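Local coordinates for protein putative tetR-family transcriptional regulator (Streptomyces coelicolor, PDB 3FIW) that probably binds regulatory DNA as a TetR-family transcriptional repressor and forms a two-chain, mostly helical assembly, at residues A[37-42]-A[112-117]; A[33-38]-A[74-79]. One frame throughout, in Å; residues are numbered along the deposited sequence.

Both contacts start from helix 27-41 of the DNA-binding domain, and their centres lie about 9 Å apart. Interaction 1 ties the C-terminal end of that helix to the loop before helix 117-123, in the regulatory domain. Interaction 2 packs the middle of the helix on helix 69-79. Leu38 takes part in both. A salt bridge also joins them: Arg114 NH1 of interaction 1 lies 2.9 Å from Asp36 OD1, on the helix segment of interaction 2. Interaction 1 is largely polar and partly buried, whereas interaction 2 is apolar and buried. The predicted helix-turn-helix, residues 47-66, follows helix 27-41 in the chain.

Interaction 1 (A[37-42]-A[112-117]); sequences LLDEVG and LARRDG
Asp39 and Arg115 bring the two backbones closest, with their CA atoms 4.8 Å apart. Residues 37-41 are the last turn of a helix, and Gly42 leaves it with positive phi. Facing it, Arg114 to Gly117 form a type II beta turn. The Asp39 carboxylate is shared between two residues of this turn. Asp39 OD2 accepts a hydrogen bond from Arg115 N, 2.8 Å long and nearly along the C-O axis. Its OD1 forms a salt bridge with Arg114 NH1 at 2.7 Å. That nitrogen comes from above the carboxylate plane, 37° out of it, and the carboxylate and guanidinium planes are 21° apart. Arg114 NH1 also bridges to Asp36, so one nitrogen serves two acids of the same helix. A water donates to Asp39 OD1 and to Ala113 O.

The Arg115 side chain runs past the end of the helix. CG is anti to the backbone N (chi1 180°), and the chain stays extended to NE. This lays one guanidinium face over the Val41-Gly42 peptide, with Arg115 NE 3.3 Å from Gly42 CA. Arg115 NH1 gives a weak bond of 3.5 Å to Asp39 O, at the guanidinium edge. Arg115 O sits against the branched end of Leu38, 3.3 Å from Leu38 CG. Asp116 OD2 lies 3.3 Å from Gly42 CA and accepts a hydrogen bond from Leu43 N. The contact is a junction between the N-terminal DNA-binding domain and the C-terminal regulatory domain of the TetR fold, made where the first helix ends.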
loop_
_atom_site.group_PDB
_atom_site.type_symbol
_atom_site.label_atom_id
_atom_site.label_comp_id
_atom_site.label_asym_id
_atom_site.label_seq_id
_atom_site.Cartn_x
_atom_site.Cartn_y
_atom_site.Cartn_z
ATOM N N LEU A 37 5.306 7.396 21.003
ATOM C CA LEU A 37 5.154 8.745 20.450
ATOM C C LEU A 37 4.395 8.746 19.123
ATOM O O LEU A 37 3.522 9.604 18.898
ATOM C CB LEU A 37 6.518 9.434 20.258
ATOM C CG LEU A 37 6.443 10.907 19.783
ATOM C CD1 LEU A 37 5.913 11.828 20.858
ATOM C CD2 LEU A 37 7.794 11.402 19.288
ATOM N N LEU A 38 4.741 7.794 18.255
ATOM C CA LEU A 38 4.069 7.587 16.998
ATOM C C LEU A 38 2.595 7.344 17.233
ATOM O O LEU A 38 1.764 7.947 16.540
ATOM C CB LEU A 38 4.688 6.408 16.248
ATOM C CG LEU A 38 3.967 5.874 14.988
ATOM C CD1 LEU A 38 3.890 6.893 13.850
ATOM C CD2 LEU A 38 4.618 4.528 14.529
ATOM N N ASP A 39 2.271 6.470 18.198
ATOM C CA ASP A 39 0.879 6.225 18.571
ATOM C C ASP A 39 0.193 7.519 18.942
ATOM O O ASP A 39 -0.965 7.740 18.588
ATOM C CB ASP A 39 0.748 5.176 19.699
ATOM C CG ASP A 39 0.852 3.771 19.168
ATOM O OD1 ASP A 39 1.311 2.851 19.883
ATOM O OD2 ASP A 39 0.507 3.607 17.986
ATOM N N GLU A 40 0.930 8.380 19.630
ATOM C CA GLU A 40 0.385 9.610 20.173
ATOM C C GLU A 40 0.195 10.697 19.138
ATOM O O GLU A 40 -0.824 11.361 19.137
ATOM C CB GLU A 40 1.315 10.159 21.263
ATOM C CG GLU A 40 0.635 10.411 22.623
ATOM C CD GLU A 40 0.992 9.324 23.683
ATOM O OE1 GLU A 40 1.061 8.111 23.324
ATOM O OE2 GLU A 40 1.205 9.682 24.873
ATOM N N VAL A 41 1.193 10.937 18.295
ATOM C CA VAL A 41 1.181 12.174 17.491
ATOM C C VAL A 41 1.068 11.924 15.980
ATOM O O VAL A 41 0.907 12.862 15.202
ATOM C CB VAL A 41 2.419 13.108 17.807
ATOM C CG1 VAL A 41 2.400 13.551 19.269
ATOM C CG2 VAL A 41 3.770 12.431 17.438
ATOM N N GLY A 42 1.158 10.670 15.561
ATOM C CA GLY A 42 1.115 10.339 14.134
ATOM C C GLY A 42 2.522 10.375 13.611
ATOM O O GLY A 42 3.395 11.016 14.226
ATOM N N LEU A 112 -1.291 -2.639 11.836
ATOM C CA LEU A 112 -2.340 -1.850 12.507
ATOM C C LEU A 112 -2.058 -1.532 13.975
ATOM O O LEU A 112 -2.758 -0.662 14.597
ATOM C CB LEU A 112 -3.695 -2.557 12.396
ATOM C CG LEU A 112 -4.464 -2.531 11.066
ATOM C CD1 LEU A 112 -5.602 -3.546 11.097
ATOM C CD2 LEU A 112 -5.025 -1.128 10.768
ATOM N N ALA A 113 -1.067 -2.219 14.543
ATOM C CA ALA A 113 -0.781 -2.127 15.982
ATOM C C ALA A 113 -0.167 -0.809 16.428
ATOM O O ALA A 113 -0.128 -0.513 17.615
ATOM C CB ALA A 113 0.124 -3.310 16.407
ATOM N N ARG A 114 0.351 -0.036 15.489
ATOM C CA ARG A 114 0.907 1.293 15.760
ATOM C C ARG A 114 0.236 2.227 14.799
ATOM O O ARG A 114 0.004 1.855 13.627
ATOM C CB ARG A 114 2.410 1.333 15.463
ATOM C CG ARG A 114 3.256 0.526 16.429
ATOM C CD ARG A 114 3.075 1.020 17.858
ATOM N NE ARG A 114 3.910 0.239 18.775
ATOM C CZ ARG A 114 4.164 0.552 20.049
ATOM N NH1 ARG A 114 3.619 1.627 20.603
ATOM N NH2 ARG A 114 4.964 -0.243 20.771
ATOM N N ARG A 115 -0.095 3.428 15.264
ATOM C CA ARG A 115 -0.660 4.437 14.376
ATOM C C ARG A 115 0.261 4.648 13.157
ATOM O O ARG A 115 1.467 4.557 13.303
ATOM C CB ARG A 115 -0.812 5.743 15.118
ATOM C CG ARG A 115 -1.378 6.851 14.289
ATOM C CD ARG A 115 -1.548 8.012 15.213
ATOM N NE ARG A 115 -2.009 9.245 14.600
ATOM C CZ ARG A 115 -2.308 10.331 15.315
ATOM N NH1 ARG A 115 -2.182 10.314 16.635
ATOM N NH2 ARG A 115 -2.721 11.435 14.717
ATOM N N ASP A 116 -0.325 4.917 11.976
ATOM C CA ASP A 116 0.404 5.140 10.713
ATOM C C ASP A 116 1.406 4.004 10.514
ATOM O O ASP A 116 2.435 4.168 9.866
ATOM C CB ASP A 116 1.100 6.524 10.651
ATOM C CG ASP A 116 0.101 7.729 10.770
ATOM O OD1 ASP A 116 -1.019 7.662 10.257
ATOM O OD2 ASP A 116 0.451 8.754 11.375
ATOM N N GLY A 117 1.098 2.872 11.132
ATOM C CA GLY A 117 1.899 1.644 11.048
ATOM C C GLY A 117 2.355 1.299 9.647
ATOM O O GLY A 117 3.535 1.000 9.452
HETATM O O HOH W 1 -0.108 0.807 20.149
#

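Interaction 2 (A[33-38]-A[74-79]); sequences EALDLL and TAMAQA
Met76, a selenomethionine in this crystal, reaches from helix 69-79 to the side of helix 27-41, where it meets Ala34, Leu35 and Leu38. The two short helix segments run almost at right angles, 89° between their directions, with their axes 10.0 Å apart. Leu35 and Met76 have the nearest CA atoms, at 6.3 Å.

The Met76 side chain can be followed outward. Its CB points toward the other helix, and Met76 CB lies 3.8 Å from Leu35 CD2. CG is anti to the carbonyl carbon (chi1 -72°), and it meets the methyl of Ala34: Met76 CG lies 3.7 Å from Ala34 CB. SE comes next and stays beside the same methyl. There the chain bends, with chi3 at 61°. The bend turns CE along helix 27-41 instead of straight on. Met76 CE ends 3.8 Å from Ala34 O and 3.9 Å from Leu38 CB, and it also touches Leu38 CD2. The methionine tip thus spans one helical turn, from Ala34 to Leu38.

Leu35 reaches back the opposite way, sliding past Met76. Its two methyls divide the work. Leu35 CD2 rests 3.6 Å from Met76 O. Leu35 CD1 lies 4.0 Å from Ala79 CB, nearly one turn further along helix 69-79.

No hydrogen bond links the two segments. The contact is made by apolar side chains, and Ala34 and Ala79 are the small ones among them.

Leu120 of helix 117-123 touches Leu35, Leu38 and Met76, and so adds a third helix to this packing. Ala34 also touches Leu51 of helix 48-55. Helix 27-41 therefore packs against helix 69-79, the helix-turn-helix region and the regulatory domain.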
loop_
_atom_site.group_PDB
_atom_site.type_symbol
_atom_site.label_atom_id
_atom_site.label_comp_id
_atom_site.label_asym_id
_atom_site.label_seq_id
_atom_site.Cartn_x
_atom_site.Cartn_y
_atom_site.Cartn_z
ATOM N N GLU A 33 9.849 4.089 23.171
ATOM C CA GLU A 33 9.305 5.406 23.418
ATOM C C GLU A 33 8.936 6.156 22.116
ATOM O O GLU A 33 7.997 6.967 22.096
ATOM C CB GLU A 33 10.301 6.195 24.254
ATOM C CG GLU A 33 9.651 7.270 25.109
ATOM C CD GLU A 33 8.774 6.730 26.247
ATOM O OE1 GLU A 33 9.117 5.707 26.901
ATOM O OE2 GLU A 33 7.729 7.365 26.482
ATOM N N ALA A 34 9.651 5.849 21.039
ATOM C CA ALA A 34 9.415 6.479 19.746
ATOM C C ALA A 34 8.116 5.953 19.127
ATOM O O ALA A 34 7.279 6.724 18.596
ATOM C CB ALA A 34 10.608 6.198 18.841
ATOM N N LEU A 35 7.939 4.633 19.236
ATOM C CA LEU A 35 6.737 3.957 18.777
ATOM C C LEU A 35 5.502 4.379 19.572
ATOM O O LEU A 35 4.399 4.479 18.990
ATOM C CB LEU A 35 6.931 2.458 18.840
ATOM C CG LEU A 35 7.904 1.828 17.813
ATOM C CD1 LEU A 35 7.985 0.340 18.017
ATOM C CD2 LEU A 35 7.504 2.132 16.398
ATOM N N ASP A 36 5.674 4.616 20.876
ATOM C CA ASP A 36 4.609 5.179 21.685
ATOM C C ASP A 36 4.273 6.595 21.275
ATOM O O ASP A 36 3.087 6.945 21.212
ATOM C CB ASP A 36 4.939 5.173 23.175
ATOM C CG ASP A 36 4.897 3.773 23.785
ATOM O OD1 ASP A 36 4.512 2.769 23.110
ATOM O OD2 ASP A 36 5.267 3.694 24.973
ATOM N N LEU A 37 5.306 7.396 21.003
ATOM C CA LEU A 37 5.154 8.745 20.450
ATOM C C LEU A 37 4.395 8.746 19.123
ATOM O O LEU A 37 3.522 9.604 18.898
ATOM C CB LEU A 37 6.518 9.434 20.258
ATOM C CG LEU A 37 6.443 10.907 19.783
ATOM C CD1 LEU A 37 5.913 11.828 20.858
ATOM C CD2 LEU A 37 7.794 11.402 19.288
ATOM N N LEU A 38 4.741 7.794 18.255
ATOM C CA LEU A 38 4.069 7.587 16.998
ATOM C C LEU A 38 2.595 7.344 17.233
ATOM O O LEU A 38 1.764 7.947 16.540
ATOM C CB LEU A 38 4.688 6.408 16.248
ATOM C CG LEU A 38 3.967 5.874 14.988
ATOM C CD1 LEU A 38 3.890 6.893 13.850
ATOM C CD2 LEU A 38 4.618 4.528 14.529
ATOM N N THR A 74 13.910 3.970 10.538
ATOM C CA THR A 74 14.354 2.627 10.156
ATOM C C THR A 74 14.285 1.735 11.361
ATOM O O THR A 74 13.746 0.657 11.274
ATOM C CB THR A 74 15.803 2.665 9.577
ATOM O OG1 THR A 74 15.794 3.455 8.395
ATOM C CG2 THR A 74 16.385 1.277 9.200
ATOM N N ALA A 75 14.856 2.190 12.477
ATOM C CA ALA A 75 14.789 1.520 13.758
ATOM C C ALA A 75 13.382 1.305 14.276
ATOM O O ALA A 75 13.111 0.244 14.820
ATOM C CB ALA A 75 15.620 2.255 14.816
HETATM N N MSE A 76 12.519 2.323 14.169
HETATM C CA MSE A 76 11.133 2.180 14.578
HETATM C C MSE A 76 10.425 1.125 13.719
HETATM O O MSE A 76 9.685 0.302 14.247
HETATM C CB MSE A 76 10.414 3.525 14.486
HETATM C CG MSE A 76 10.813 4.548 15.562
HETATM SE SE MSE A 76 10.260 6.309 15.092
HETATM C CE MSE A 76 8.317 6.016 15.000
ATOM N N ALA A 77 10.686 1.129 12.401
ATOM C CA ALA A 77 10.013 0.223 11.460
ATOM C C ALA A 77 10.388 -1.251 11.741
ATOM O O ALA A 77 9.527 -2.140 11.671
ATOM C CB ALA A 77 10.338 0.604 10.011
ATOM N N GLN A 78 11.667 -1.475 12.066
ATOM C CA GLN A 78 12.162 -2.778 12.362
ATOM C C GLN A 78 11.554 -3.293 13.671
ATOM O O GLN A 78 11.060 -4.425 13.710
ATOM C CB GLN A 78 13.698 -2.795 12.414
ATOM C CG GLN A 78 14.284 -4.243 12.523
ATOM C CD GLN A 78 14.202 -4.996 11.178
ATOM O OE1 GLN A 78 14.409 -4.403 10.123
ATOM N NE2 GLN A 78 13.914 -6.277 11.216
ATOM N N ALA A 79 11.606 -2.483 14.741
ATOM C CA ALA A 79 11.017 -2.854 16.062
ATOM C C ALA A 79 9.511 -3.124 15.924
ATOM O O ALA A 79 8.962 -3.965 16.611
ATOM C CB ALA A 79 11.263 -1.759 17.046
#